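Local coordinates for XAC2610 protein (Xanthomonas axonopodis pv. citri, PDB 4QTQ), which binds calcium and probably serves as an immunity protein that inhibits a peptidoglycan hydrolase used in bacterial killing through a type IV secretion system, at residues G112-Y117 against I143-N148; R91-L96 against V108-K113; A34-E39 against C47-V52; A11-N16 against S76-G81; I168-T173 against I184-E189. One frame throughout, in Å; residues are numbered along the deposited sequence.

Interaction 1. Residues G112-Y117 against I143-N148; sequences GKEGNY and ITVMAN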
# COMPACT_ATOMS: atom_id res chain seq x y z
N GLY A 112 -8.99 3.22 2.27
CA GLY A 112 -10.24 2.46 2.39
C GLY A 112 -10.10 1.34 3.38
O GLY A 112 -9.06 1.20 4.02
N LYS A 113 -11.16 0.54 3.48
CA LYS A 113 -11.13 -0.65 4.30
C LYS A 113 -11.71 -1.84 3.53
O LYS A 113 -12.58 -2.55 4.01
CB LYS A 113 -11.88 -0.40 5.63
CG LYS A 113 -11.12 0.58 6.53
CD LYS A 113 -11.61 0.57 7.97
CE LYS A 113 -13.08 0.91 8.03
NZ LYS A 113 -13.40 1.45 9.38
N GLU A 114 -11.20 -2.03 2.32
CA GLU A 114 -11.58 -3.14 1.45
C GLU A 114 -10.56 -4.29 1.52
O GLU A 114 -10.56 -5.19 0.69
CB GLU A 114 -11.69 -2.64 0.00
CG GLU A 114 -12.63 -1.46 -0.24
CD GLU A 114 -12.71 -1.09 -1.72
OE1 GLU A 114 -11.69 -0.70 -2.33
OE2 GLU A 114 -13.80 -1.21 -2.31
N GLY A 115 -9.66 -4.24 2.49
CA GLY A 115 -8.77 -5.34 2.74
C GLY A 115 -9.56 -6.51 3.29
O GLY A 115 -10.76 -6.38 3.61
N ASN A 116 -8.88 -7.64 3.41
CA ASN A 116 -9.48 -8.85 3.97
C ASN A 116 -10.14 -8.57 5.32
O ASN A 116 -9.56 -7.93 6.18
CB ASN A 116 -8.42 -9.94 4.12
CG ASN A 116 -9.01 -11.35 4.13
OD1 ASN A 116 -10.19 -11.56 3.81
ND2 ASN A 116 -8.19 -12.32 4.48
N TYR A 117 -11.38 -9.03 5.47
CA TYR A 117 -12.14 -8.85 6.72
C TYR A 117 -12.25 -7.40 7.17
O TYR A 117 -12.28 -7.12 8.36
CB TYR A 117 -11.57 -9.74 7.83
CG TYR A 117 -11.80 -11.19 7.50
CD1 TYR A 117 -13.07 -11.75 7.64
CD2 TYR A 117 -10.78 -11.99 6.99
CE1 TYR A 117 -13.31 -13.07 7.30
CE2 TYR A 117 -11.02 -13.32 6.65
CZ TYR A 117 -12.29 -13.85 6.82
OH TYR A 117 -12.55 -15.16 6.49
N ILE A 143 -4.16 -4.74 -5.72
CA ILE A 143 -3.55 -5.86 -5.01
C ILE A 143 -3.95 -5.84 -3.54
O ILE A 143 -4.06 -6.91 -2.91
CB ILE A 143 -2.00 -5.86 -5.08
CG1 ILE A 143 -1.51 -6.05 -6.52
CG2 ILE A 143 -1.43 -6.98 -4.22
CD1 ILE A 143 -0.03 -5.74 -6.71
N THR A 144 -4.18 -4.65 -2.98
CA THR A 144 -4.43 -4.49 -1.54
C THR A 144 -5.86 -4.87 -1.17
O THR A 144 -6.15 -5.12 0.01
CB THR A 144 -4.12 -3.06 -1.03
OG1 THR A 144 -5.12 -2.13 -1.46
CG2 THR A 144 -2.75 -2.58 -1.50
N VAL A 145 -6.74 -4.91 -2.17
CA VAL A 145 -8.14 -5.29 -1.98
C VAL A 145 -8.23 -6.78 -1.66
O VAL A 145 -7.65 -7.63 -2.36
CB VAL A 145 -9.01 -4.95 -3.21
CG1 VAL A 145 -10.44 -5.44 -3.01
CG2 VAL A 145 -9.01 -3.45 -3.46
N MET A 146 -8.94 -7.08 -0.58
CA MET A 146 -9.05 -8.43 -0.00
C MET A 146 -7.70 -9.01 0.47
O MET A 146 -7.61 -10.20 0.81
CB MET A 146 -9.77 -9.38 -0.96
CG MET A 146 -11.26 -9.09 -1.13
SD MET A 146 -12.25 -9.20 0.39
CE MET A 146 -11.82 -10.83 1.00
N ALA A 147 -6.65 -8.19 0.51
CA ALA A 147 -5.37 -8.65 1.03
C ALA A 147 -5.36 -8.51 2.54
O ALA A 147 -6.13 -7.73 3.12
CB ALA A 147 -4.24 -7.85 0.43
N ASN A 148 -4.46 -9.24 3.19
CA ASN A 148 -4.29 -9.13 4.63
C ASN A 148 -3.52 -7.89 5.04
O ASN A 148 -3.38 -7.62 6.23
CB ASN A 148 -3.63 -10.38 5.20
CG ASN A 148 -4.52 -11.59 5.06
OD1 ASN A 148 -5.75 -11.47 5.04
ND2 ASN A 148 -3.91 -12.76 4.93
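Three hydrogen bonds hold Glu114 and Asn116 against the type II turn from Thr144 to Ala147 and the residue after it, Asn148. Two use the main chain. Met146 N donates to Glu114 O at 2.8 Å and is almost straight at 171°, while Asn116 N donates to Ala147 O, also at 2.8 Å, from well above the carbonyl plane. Between them Gly115, having no side chain, brings its CA to 3.6 Å from Ala147 O.

The third bond joins two side-chain amides. Asn116 ND2 meets Asn148 OD1 at 2.6 Å, lying in the carbonyl plane of its acceptor. The two amides lie side by side with planes only 20° apart. Asn116 turns its CG away from its own N (chi1 -156°), which sets the amide alongside that of Asn148. Asparagine suits both places because each ND2 keeps another task: Asn116 ND2 also binds Gly163 O, and Asn148 ND2 binds Thr161 OG1.

Carbon-to-oxygen packing surrounds these bonds. Bends at chi2 and chi3 fold Met146 back across the Asn116 amide, bringing Met146 CE to 3.3 Å from Asn116 OD1, and Val145 CG1 lies 3.7 Å from Glu114 O.

Since polar groups do most of the joining, the contact probably helps to set the backbone path of two irregular loops, one leaving strand 106-112 and the other leading from helix 138-143 to strand 152-154.

Interaction 2. Residues R91-L96 against V108-K113; sequences RHSIIL and VVWSGK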
# COMPACT_ATOMS: atom_id res chain seq x y z
N ARG A 91 1.24 -0.59 10.08
CA ARG A 91 0.29 0.03 9.20
C ARG A 91 0.46 1.52 9.41
O ARG A 91 0.48 1.99 10.55
CB ARG A 91 -1.12 -0.41 9.60
CG ARG A 91 -2.26 0.28 8.85
CD ARG A 91 -3.60 -0.01 9.52
NE ARG A 91 -3.63 0.45 10.91
CZ ARG A 91 -4.64 0.23 11.76
NH1 ARG A 91 -5.72 -0.44 11.38
NH2 ARG A 91 -4.56 0.69 13.00
N HIS A 92 0.63 2.26 8.33
CA HIS A 92 0.76 3.71 8.38
C HIS A 92 -0.26 4.31 7.44
O HIS A 92 -0.68 3.65 6.50
CB HIS A 92 2.16 4.16 7.97
CG HIS A 92 3.20 3.92 9.02
ND1 HIS A 92 3.81 2.70 9.21
CD2 HIS A 92 3.75 4.76 9.94
CE1 HIS A 92 4.68 2.79 10.20
NE2 HIS A 92 4.66 4.02 10.66
N SER A 93 -0.66 5.56 7.70
CA SER A 93 -1.61 6.26 6.82
C SER A 93 -0.99 6.68 5.47
O SER A 93 -1.65 6.58 4.43
CB SER A 93 -2.16 7.51 7.52
OG SER A 93 -2.91 7.15 8.66
N ILE A 94 0.26 7.15 5.50
CA ILE A 94 0.90 7.71 4.31
C ILE A 94 2.33 7.22 4.24
O ILE A 94 3.13 7.52 5.14
CB ILE A 94 0.88 9.25 4.33
CG1 ILE A 94 -0.56 9.77 4.19
CG2 ILE A 94 1.77 9.83 3.22
CD1 ILE A 94 -0.72 11.23 4.54
N ILE A 95 2.64 6.47 3.18
CA ILE A 95 3.92 5.75 3.00
C ILE A 95 4.68 6.22 1.73
O ILE A 95 4.14 6.21 0.62
CB ILE A 95 3.66 4.23 2.90
CG1 ILE A 95 3.09 3.70 4.23
CG2 ILE A 95 4.91 3.45 2.47
CD1 ILE A 95 2.00 2.66 4.05
N LEU A 96 5.92 6.63 1.93
CA LEU A 96 6.86 7.01 0.87
C LEU A 96 7.89 5.89 0.68
O LEU A 96 8.64 5.55 1.60
CB LEU A 96 7.57 8.31 1.24
CG LEU A 96 6.75 9.43 1.88
CD1 LEU A 96 7.67 10.53 2.38
CD2 LEU A 96 5.74 9.98 0.89
N VAL A 108 1.95 5.74 -1.11
CA VAL A 108 0.89 4.80 -0.78
C VAL A 108 0.06 5.43 0.33
O VAL A 108 0.58 5.88 1.35
CB VAL A 108 1.45 3.44 -0.31
CG1 VAL A 108 0.31 2.50 0.07
CG2 VAL A 108 2.33 2.82 -1.36
N VAL A 109 -1.25 5.44 0.13
CA VAL A 109 -2.15 6.13 1.03
C VAL A 109 -3.22 5.15 1.55
O VAL A 109 -3.82 4.40 0.76
CB VAL A 109 -2.77 7.33 0.31
CG1 VAL A 109 -3.92 7.92 1.08
CG2 VAL A 109 -1.69 8.40 0.06
N TRP A 110 -3.43 5.13 2.86
CA TRP A 110 -4.48 4.31 3.46
C TRP A 110 -5.80 5.01 3.18
O TRP A 110 -6.16 5.97 3.86
CB TRP A 110 -4.25 4.12 4.96
CG TRP A 110 -5.38 3.37 5.66
CD1 TRP A 110 -6.41 2.69 5.07
CD2 TRP A 110 -5.56 3.22 7.08
NE1 TRP A 110 -7.25 2.16 6.04
CE2 TRP A 110 -6.74 2.46 7.27
CE3 TRP A 110 -4.86 3.69 8.20
CZ2 TRP A 110 -7.22 2.15 8.54
CZ3 TRP A 110 -5.35 3.38 9.46
CH2 TRP A 110 -6.52 2.62 9.62
N SER A 111 -6.51 4.53 2.15
CA SER A 111 -7.69 5.21 1.63
C SER A 111 -9.02 4.48 1.85
O SER A 111 -10.08 5.06 1.63
CB SER A 111 -7.53 5.46 0.13
OG SER A 111 -7.37 4.23 -0.56
N GLY A 112 -8.99 3.22 2.27
CA GLY A 112 -10.24 2.46 2.39
C GLY A 112 -10.10 1.34 3.38
O GLY A 112 -9.06 1.20 4.02
N LYS A 113 -11.16 0.54 3.48
CA LYS A 113 -11.13 -0.65 4.30
C LYS A 113 -11.71 -1.84 3.53
O LYS A 113 -12.58 -2.55 4.01
CB LYS A 113 -11.88 -0.40 5.63
CG LYS A 113 -11.12 0.58 6.53
CD LYS A 113 -11.61 0.57 7.97
CE LYS A 113 -13.08 0.91 8.03
NZ LYS A 113 -13.40 1.45 9.38
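A beta hairpin built from strands 94-97 and 106-112 pairs Ile95 with Val108 and Ile94 with Val109; the calcium ligands Asp98, Asn100, Asp102 and His104 lie in its connection and Asp106 opens the second strand. The short strand axes run antiparallel at 166°. Ile95 and Val108 form a hydrogen-bonded pair, with Ile95 N to Val108 O and Val108 N to Ile95 O both at 2.8 Å, and their CB atoms stand 4.0 Å apart. These beta-branched residues suit extended strands and a buried sheet. One step further, Trp110 N donates to Ser93 O at 2.8 Å.

Beyond the paired strands, Arg91 lies over one face of the Trp110 indole. Its CD makes a CH-pi contact 4.0 Å from the centroid of the six-membered ring of Trp110, and the guanidinium continues nearly flat above the rim, its plane 18° from the ring's. Trp110 chi1 of 175° swings the indole toward Arg91, whose long chain is poorly ordered.

The hairpin sits inside a mixed sheet, between strand 78-80 on the Ile94 side and strand 121-128 beyond 106-112. Tyr71 of strand 70-73 stacks on Trp110, and Tyr71 O and Asp73 N both hydrogen-bond Ser93 OG.

Interaction 3. Residues A34-E39 against C47-V52; sequences AQSCTE and CNRSPV
Cys47 and Cys37 are joined by a disulfide, and the short side chain of Cys47 explains much of this contact. Its CB packs 3.7 Å from Ala34 CB. The next atom, SG, lies as close to the same methyl and is bonded to Cys37 SG at 2.1 Å. With chi1 of -57°, the Cys47 sulfur lies beside its own N, where Cys37 meets it; the S-S torsion of 110° gives a right-handed bridge. Ala34, small and apolar, fits against the sulfur, and its CB also approaches Pro51 CB at 4.1 Å.

Farther out, contact is polar and mediated by water. Ser36 OG lies over one face of the Arg49 guanidinium, 3.7 Å from Arg49 NH2, an approach that bends at chi2 and chi3 of the long arginine allow. One water accepts from Arg49 N and donates to both Gln35 O and Arg49 O, so three bonds hold it between the two backbones. A second water accepts from Gln35 N at 2.9 Å and donates to Arg49 O, bridging the same pair of residues.

The disulfide lies at the open end of the hairpin 38-41/44-47, where Cys47 also packs on Val72 of strand 70-73, the third strand of that small sheet. Past Pro51 the chain enters strand 52-56, whose first residue, Val52, pairs through its backbone with His33, at the end of strand 28-33.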
# COMPACT_ATOMS: atom_id res chain seq x y z
N ALA A 34 -7.57 18.38 5.43
CA ALA A 34 -8.81 17.62 5.49
C ALA A 34 -9.72 18.20 6.55
O ALA A 34 -9.34 18.29 7.71
CB ALA A 34 -8.53 16.15 5.81
N GLN A 35 -10.93 18.56 6.12
CA GLN A 35 -11.96 19.10 7.00
C GLN A 35 -13.03 18.04 7.24
O GLN A 35 -13.15 17.08 6.47
CB GLN A 35 -12.62 20.33 6.35
CG GLN A 35 -11.68 21.28 5.61
CD GLN A 35 -10.83 22.12 6.54
OE1 GLN A 35 -11.36 22.93 7.31
NE2 GLN A 35 -9.51 21.93 6.48
N SER A 36 -13.82 18.22 8.29
CA SER A 36 -15.02 17.41 8.53
C SER A 36 -14.74 15.91 8.63
O SER A 36 -15.54 15.09 8.19
CB SER A 36 -16.06 17.66 7.43
OG SER A 36 -16.30 19.05 7.26
N CYS A 37 -13.59 15.56 9.21
CA CYS A 37 -13.25 14.18 9.47
C CYS A 37 -14.07 13.67 10.65
O CYS A 37 -14.56 14.47 11.44
CB CYS A 37 -11.75 14.07 9.76
SG CYS A 37 -10.70 14.76 8.44
N THR A 38 -14.23 12.36 10.76
CA THR A 38 -14.93 11.76 11.89
C THR A 38 -14.06 10.67 12.49
O THR A 38 -13.32 10.00 11.77
CB THR A 38 -16.27 11.15 11.46
OG1 THR A 38 -16.02 10.18 10.44
CG2 THR A 38 -17.22 12.22 10.95
N GLU A 39 -14.14 10.49 13.80
CA GLU A 39 -13.29 9.51 14.44
C GLU A 39 -13.81 8.10 14.19
O GLU A 39 -14.97 7.81 14.47
CB GLU A 39 -13.14 9.76 15.92
CG GLU A 39 -12.12 8.82 16.53
CD GLU A 39 -11.59 9.29 17.86
OE1 GLU A 39 -11.08 8.44 18.59
OE2 GLU A 39 -11.69 10.49 18.16
N CYS A 47 -11.27 10.78 6.94
CA CYS A 47 -11.46 12.01 6.19
C CYS A 47 -11.87 11.68 4.78
O CYS A 47 -11.04 11.27 3.97
CB CYS A 47 -10.15 12.79 6.16
SG CYS A 47 -9.52 13.17 7.80
N ASN A 48 -13.15 11.86 4.47
CA ASN A 48 -13.63 11.60 3.11
C ASN A 48 -14.40 12.76 2.46
O ASN A 48 -15.24 12.54 1.58
CB ASN A 48 -14.43 10.31 3.06
CG ASN A 48 -15.66 10.35 3.91
OD1 ASN A 48 -15.95 11.36 4.56
ND2 ASN A 48 -16.40 9.27 3.92
N ARG A 49 -14.11 13.98 2.90
CA ARG A 49 -14.57 15.18 2.22
C ARG A 49 -13.37 15.87 1.58
O ARG A 49 -12.76 16.78 2.16
CB ARG A 49 -15.33 16.08 3.18
CG ARG A 49 -16.68 15.50 3.59
CD ARG A 49 -17.83 16.11 2.79
NE ARG A 49 -18.15 17.44 3.30
CZ ARG A 49 -18.83 17.69 4.42
NH1 ARG A 49 -19.30 16.70 5.17
NH2 ARG A 49 -19.05 18.94 4.79
N SER A 50 -13.04 15.40 0.39
CA SER A 50 -11.98 15.95 -0.46
C SER A 50 -10.68 16.15 0.28
O SER A 50 -10.10 17.23 0.22
CB SER A 50 -12.44 17.27 -1.07
OG SER A 50 -13.75 17.15 -1.57
N PRO A 51 -10.19 15.10 0.95
CA PRO A 51 -8.90 15.24 1.61
C PRO A 51 -7.80 15.42 0.57
O PRO A 51 -7.90 14.85 -0.52
CB PRO A 51 -8.73 13.90 2.34
CG PRO A 51 -9.47 12.94 1.48
CD PRO A 51 -10.66 13.70 0.98
N VAL A 52 -6.79 16.22 0.89
CA VAL A 52 -5.66 16.48 -0.01
C VAL A 52 -4.37 16.09 0.69
O VAL A 52 -4.13 16.51 1.82
CB VAL A 52 -5.57 17.97 -0.40
CG1 VAL A 52 -4.31 18.24 -1.23
CG2 VAL A 52 -6.82 18.39 -1.16
O HOH W 1 -12.08 15.20 4.54
O HOH W 2 -10.96 18.92 3.29
O HOH W 3 -14.85 13.11 6.59
O HOH W 4 -16.24 10.69 7.80

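Interaction 4. Residues A11-N16 against S76-G81; sequences ANAKLN and STFYHG
Ala11 and Phe78 form an antiparallel hydrogen-bonded pair, the close-knit part of this contact. Phe78 N donates to Ala11 O at 2.9 Å, and Ala11 N returns a bond of 3.1 Å to Phe78 O. On the same side of the sheet, the Phe78 ring takes two small methyls: Ala11 CB comes to 4.3 Å from CD2, and Ala13 CB lies at the ring edge, 4.2 Å from CE2. Alanine suits both places, since a methyl can sit beside a buried aromatic ring without pushing the backbones apart. Thr77 CG2 covers one face of the Phe78 ring.

Where the regular pairing stops, side chains take over the work of the main chain. Asn12 OD1 stands in for a backbone carbonyl and accepts from Thr77 N at 2.8 Å. Thr77, with OG1 beside its own N (chi1 -42°), accepts from Ala13 N at 3.1 Å and is also bonded to Asp73 O. The solvent side is looser: Asn12 is exposed, and from Lys14 on the segment leaves 76-81.

Strand 9-11 is an outermost strand, added antiparallel to 78-80 at the border of the mixed sheet. From this sheet Phe78 reaches Ala23 and Ile25 of strand 20-25, which belongs to another sheet, a packing of sheet on sheet characteristic of a beta sandwich.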
# COMPACT_ATOMS: atom_id res chain seq x y z
N ALA A 11 7.11 9.31 11.41
CA ALA A 11 6.65 10.48 12.15
C ALA A 11 5.16 10.38 12.37
O ALA A 11 4.44 9.75 11.58
CB ALA A 11 6.98 11.76 11.40
N ASN A 12 4.70 10.99 13.45
CA ASN A 12 3.27 11.03 13.76
C ASN A 12 2.79 12.47 13.86
O ASN A 12 3.57 13.37 14.15
CB ASN A 12 3.00 10.28 15.06
CG ASN A 12 3.20 8.78 14.92
OD1 ASN A 12 2.96 8.19 13.87
ND2 ASN A 12 3.64 8.15 16.00
N ALA A 13 1.50 12.66 13.62
CA ALA A 13 0.90 13.99 13.62
C ALA A 13 -0.60 13.84 13.73
O ALA A 13 -1.13 12.79 13.43
CB ALA A 13 1.27 14.72 12.34
N LYS A 14 -1.27 14.90 14.18
CA LYS A 14 -2.73 14.98 14.16
C LYS A 14 -3.20 16.28 13.50
O LYS A 14 -2.52 17.31 13.54
CB LYS A 14 -3.34 14.84 15.56
CG LYS A 14 -2.97 15.93 16.54
CD LYS A 14 -3.31 15.52 17.97
CE LYS A 14 -2.22 14.64 18.58
NZ LYS A 14 -2.67 13.93 19.81
N LEU A 15 -4.37 16.20 12.87
CA LEU A 15 -4.96 17.35 12.22
C LEU A 15 -5.20 18.44 13.26
O LEU A 15 -5.91 18.23 14.24
CB LEU A 15 -6.28 16.96 11.53
CG LEU A 15 -6.11 15.98 10.37
CD1 LEU A 15 -7.42 15.28 10.06
CD2 LEU A 15 -5.56 16.69 9.14
N ASN A 16 -4.56 19.59 13.05
CA ASN A 16 -4.76 20.75 13.92
C ASN A 16 -6.15 21.37 13.73
O ASN A 16 -6.98 20.86 12.96
CB ASN A 16 -3.64 21.79 13.71
CG ASN A 16 -3.78 22.57 12.40
OD1 ASN A 16 -4.71 22.37 11.61
ND2 ASN A 16 -2.85 23.48 12.18
N SER A 76 0.35 6.41 14.05
CA SER A 76 1.18 5.78 13.02
C SER A 76 0.98 6.47 11.65
O SER A 76 0.44 5.89 10.70
CB SER A 76 0.88 4.28 12.94
OG SER A 76 1.91 3.59 12.26
N THR A 77 1.44 7.70 11.54
CA THR A 77 1.00 8.56 10.46
C THR A 77 1.83 8.40 9.18
O THR A 77 1.28 8.06 8.13
CB THR A 77 0.96 10.03 10.91
OG1 THR A 77 0.40 10.11 12.23
CG2 THR A 77 0.12 10.86 9.94
N PHE A 78 3.14 8.60 9.29
CA PHE A 78 4.03 8.59 8.13
C PHE A 78 5.15 7.57 8.26
O PHE A 78 5.75 7.41 9.33
CB PHE A 78 4.70 9.94 7.93
CG PHE A 78 3.75 11.08 7.79
CD1 PHE A 78 3.10 11.32 6.59
CD2 PHE A 78 3.53 11.95 8.85
CE1 PHE A 78 2.22 12.39 6.46
CE2 PHE A 78 2.67 13.03 8.72
CZ PHE A 78 2.02 13.25 7.52
N TYR A 79 5.44 6.92 7.14
CA TYR A 79 6.58 6.03 7.04
C TYR A 79 7.33 6.29 5.73
O TYR A 79 6.73 6.46 4.67
CB TYR A 79 6.14 4.57 7.16
CG TYR A 79 7.21 3.54 6.87
CD1 TYR A 79 8.10 3.10 7.86
CD2 TYR A 79 7.33 3.00 5.59
CE1 TYR A 79 9.07 2.16 7.58
CE2 TYR A 79 8.30 2.06 5.30
CZ TYR A 79 9.16 1.63 6.29
OH TYR A 79 10.10 0.69 5.94
N HIS A 80 8.65 6.33 5.82
CA HIS A 80 9.52 6.49 4.67
C HIS A 80 10.55 5.38 4.75
O HIS A 80 11.33 5.31 5.70
CB HIS A 80 10.15 7.89 4.70
CG HIS A 80 11.01 8.20 3.51
ND1 HIS A 80 11.87 9.28 3.49
CD2 HIS A 80 11.15 7.59 2.31
CE1 HIS A 80 12.50 9.32 2.32
NE2 HIS A 80 12.08 8.30 1.59
N GLY A 81 10.51 4.47 3.79
CA GLY A 81 11.41 3.34 3.78
C GLY A 81 10.93 2.24 2.87
O GLY A 81 9.90 2.39 2.19

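Interaction 5. Residues I168-T173 against I184-E189; sequences IHVFDT and IERLTE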
# COMPACT_ATOMS: atom_id res chain seq x y z
N ILE A 168 -7.37 -21.51 5.16
CA ILE A 168 -7.08 -21.27 3.74
C ILE A 168 -6.22 -20.02 3.65
O ILE A 168 -6.63 -18.94 4.10
CB ILE A 168 -8.35 -21.17 2.88
CG1 ILE A 168 -9.03 -22.54 2.81
CG2 ILE A 168 -8.00 -20.70 1.47
CD1 ILE A 168 -10.35 -22.55 2.07
N HIS A 169 -5.02 -20.18 3.11
CA HIS A 169 -4.09 -19.08 2.93
C HIS A 169 -3.70 -19.03 1.47
O HIS A 169 -3.40 -20.06 0.86
CB HIS A 169 -2.83 -19.29 3.77
CG HIS A 169 -3.11 -19.42 5.23
ND1 HIS A 169 -3.05 -20.63 5.89
CD2 HIS A 169 -3.47 -18.50 6.15
CE1 HIS A 169 -3.35 -20.44 7.16
NE2 HIS A 169 -3.62 -19.16 7.35
N VAL A 170 -3.70 -17.82 0.92
CA VAL A 170 -3.32 -17.60 -0.47
C VAL A 170 -2.11 -16.68 -0.50
O VAL A 170 -2.10 -15.65 0.17
CB VAL A 170 -4.47 -17.01 -1.30
CG1 VAL A 170 -4.04 -16.82 -2.75
CG2 VAL A 170 -5.70 -17.90 -1.19
N PHE A 171 -1.08 -17.10 -1.23
CA PHE A 171 0.17 -16.35 -1.31
C PHE A 171 0.38 -15.98 -2.77
O PHE A 171 0.63 -16.83 -3.60
CB PHE A 171 1.34 -17.18 -0.78
CG PHE A 171 1.16 -17.67 0.63
CD1 PHE A 171 1.48 -16.86 1.70
CD2 PHE A 171 0.66 -18.94 0.88
CE1 PHE A 171 1.30 -17.31 3.00
CE2 PHE A 171 0.49 -19.39 2.18
CZ PHE A 171 0.81 -18.57 3.24
N ASP A 172 0.26 -14.69 -3.05
CA ASP A 172 0.35 -14.16 -4.41
C ASP A 172 1.70 -13.50 -4.67
O ASP A 172 2.24 -12.81 -3.80
CB ASP A 172 -0.76 -13.14 -4.66
CG ASP A 172 -2.09 -13.80 -4.91
OD1 ASP A 172 -2.12 -15.01 -5.20
OD2 ASP A 172 -3.12 -13.11 -4.85
N THR A 173 2.23 -13.73 -5.86
CA THR A 173 3.45 -13.07 -6.31
C THR A 173 3.13 -12.37 -7.63
O THR A 173 2.58 -12.99 -8.56
CB THR A 173 4.63 -14.05 -6.45
OG1 THR A 173 4.96 -14.60 -5.16
CG2 THR A 173 5.86 -13.35 -7.03
N ILE A 184 1.93 -13.62 -11.29
CA ILE A 184 2.69 -14.71 -11.91
C ILE A 184 2.61 -16.03 -11.15
O ILE A 184 3.01 -17.06 -11.67
CB ILE A 184 4.17 -14.34 -12.11
CG1 ILE A 184 4.85 -14.02 -10.78
CG2 ILE A 184 4.31 -13.18 -13.09
CD1 ILE A 184 6.35 -14.14 -10.85
N GLU A 185 2.10 -16.00 -9.92
CA GLU A 185 2.04 -17.19 -9.09
C GLU A 185 1.04 -17.00 -7.97
O GLU A 185 1.04 -15.98 -7.27
CB GLU A 185 3.41 -17.49 -8.47
CG GLU A 185 3.48 -18.82 -7.76
CD GLU A 185 4.74 -18.97 -6.95
OE1 GLU A 185 4.73 -18.59 -5.76
OE2 GLU A 185 5.74 -19.47 -7.50
N ARG A 186 0.17 -18.00 -7.81
CA ARG A 186 -0.76 -18.05 -6.69
C ARG A 186 -0.62 -19.42 -6.02
O ARG A 186 -0.86 -20.45 -6.66
CB ARG A 186 -2.20 -17.82 -7.17
CG ARG A 186 -3.19 -17.79 -6.02
CD ARG A 186 -4.65 -17.85 -6.44
NE ARG A 186 -5.05 -16.85 -7.42
CZ ARG A 186 -5.23 -15.55 -7.18
NH1 ARG A 186 -5.00 -15.03 -5.98
NH2 ARG A 186 -5.62 -14.76 -8.17
N LEU A 187 -0.23 -19.40 -4.74
CA LEU A 187 -0.10 -20.61 -3.93
C LEU A 187 -1.26 -20.66 -2.95
O LEU A 187 -1.38 -19.78 -2.10
CB LEU A 187 1.23 -20.61 -3.15
CG LEU A 187 2.57 -20.47 -3.87
CD1 LEU A 187 3.72 -20.77 -2.91
CD2 LEU A 187 2.66 -21.37 -5.10
N THR A 188 -2.12 -21.67 -3.07
CA THR A 188 -3.25 -21.83 -2.17
C THR A 188 -2.99 -23.03 -1.25
O THR A 188 -2.78 -24.15 -1.72
CB THR A 188 -4.57 -22.07 -2.93
OG1 THR A 188 -4.80 -20.97 -3.82
CG2 THR A 188 -5.75 -22.19 -1.96
N GLU A 189 -2.98 -22.78 0.05
CA GLU A 189 -2.80 -23.84 1.04
C GLU A 189 -4.09 -24.03 1.82
O GLU A 189 -4.64 -23.06 2.34
CB GLU A 189 -1.67 -23.50 2.00
CG GLU A 189 -0.33 -23.27 1.32
CD GLU A 189 0.83 -23.38 2.29
OE1 GLU A 189 0.62 -23.12 3.50
OE2 GLU A 189 1.94 -23.73 1.85
O HOH W 5 -3.81 -22.97 5.33
O HOH W 6 3.23 -16.83 -4.67
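The guanidinium of Arg186 has Val170 CG1 at its edge, in plane, while Asp172 approaches it obliquely with the carboxylate turned 69° from the guanidinium plane. Asp172 OD2 makes a salt bridge of 2.9 Å to Arg186 NH1. Arginine can reach it because its chain runs straight as far as CD and then bends at chi3 (-53°); on the way its CG packs 3.5 Å from Val170 CG1. On the other side of the sheet, the Phe171 ring and the Glu189 carboxylate stand nearly perpendicular, with Phe171 CE2 4.0 Å from Glu189 OE1.

These residues belong to a beta hairpin in the C-terminal six-stranded antiparallel sheet. Phe171 and Leu187 form a hydrogen-bonded pair, Phe171 N reaching Leu187 O at 2.8 Å, and His169 with Glu189 forms another. Ile184 and Glu185 both face Thr173, a classic beta bulge: Ile184 N binds Thr173 O at 2.9 Å, whereas Glu185 N makes only a weak bond to the same oxygen.

Near the bulge a water donates to Phe171 O and to Glu185 OE1, the latter at 2.6 Å, and accepts from Thr173 OG1. Strand 157-163 flanks the hairpin beside 168-176, and strand 198-205 lies next to 181-190, where Glu202 touches Arg186.

In the fold
Along the chain, interaction 4 closes a long loop that contains interaction 3; interaction 2 follows, interaction 1 begins on its second segment, and interaction 5 comes last. Interactions 2 and 4, with centres about 10 Å apart, share the mixed sheet, where strands 78-80 and 94-97 are neighbours and Arg91 O meets Ser76 OG. Leu15 packs on the disulfide of interaction 3, linking it to the segment of interaction 4. Interaction 1 continues from strand 106-112 of interaction 2, their segments sharing Gly112 and Lys113, and leads toward the C-terminal sheet. That sheet holds interaction 5, centred about 36 Å from interaction 3 across the chain's centre. The contacts thus trace an elongated, largely beta protein from end to end.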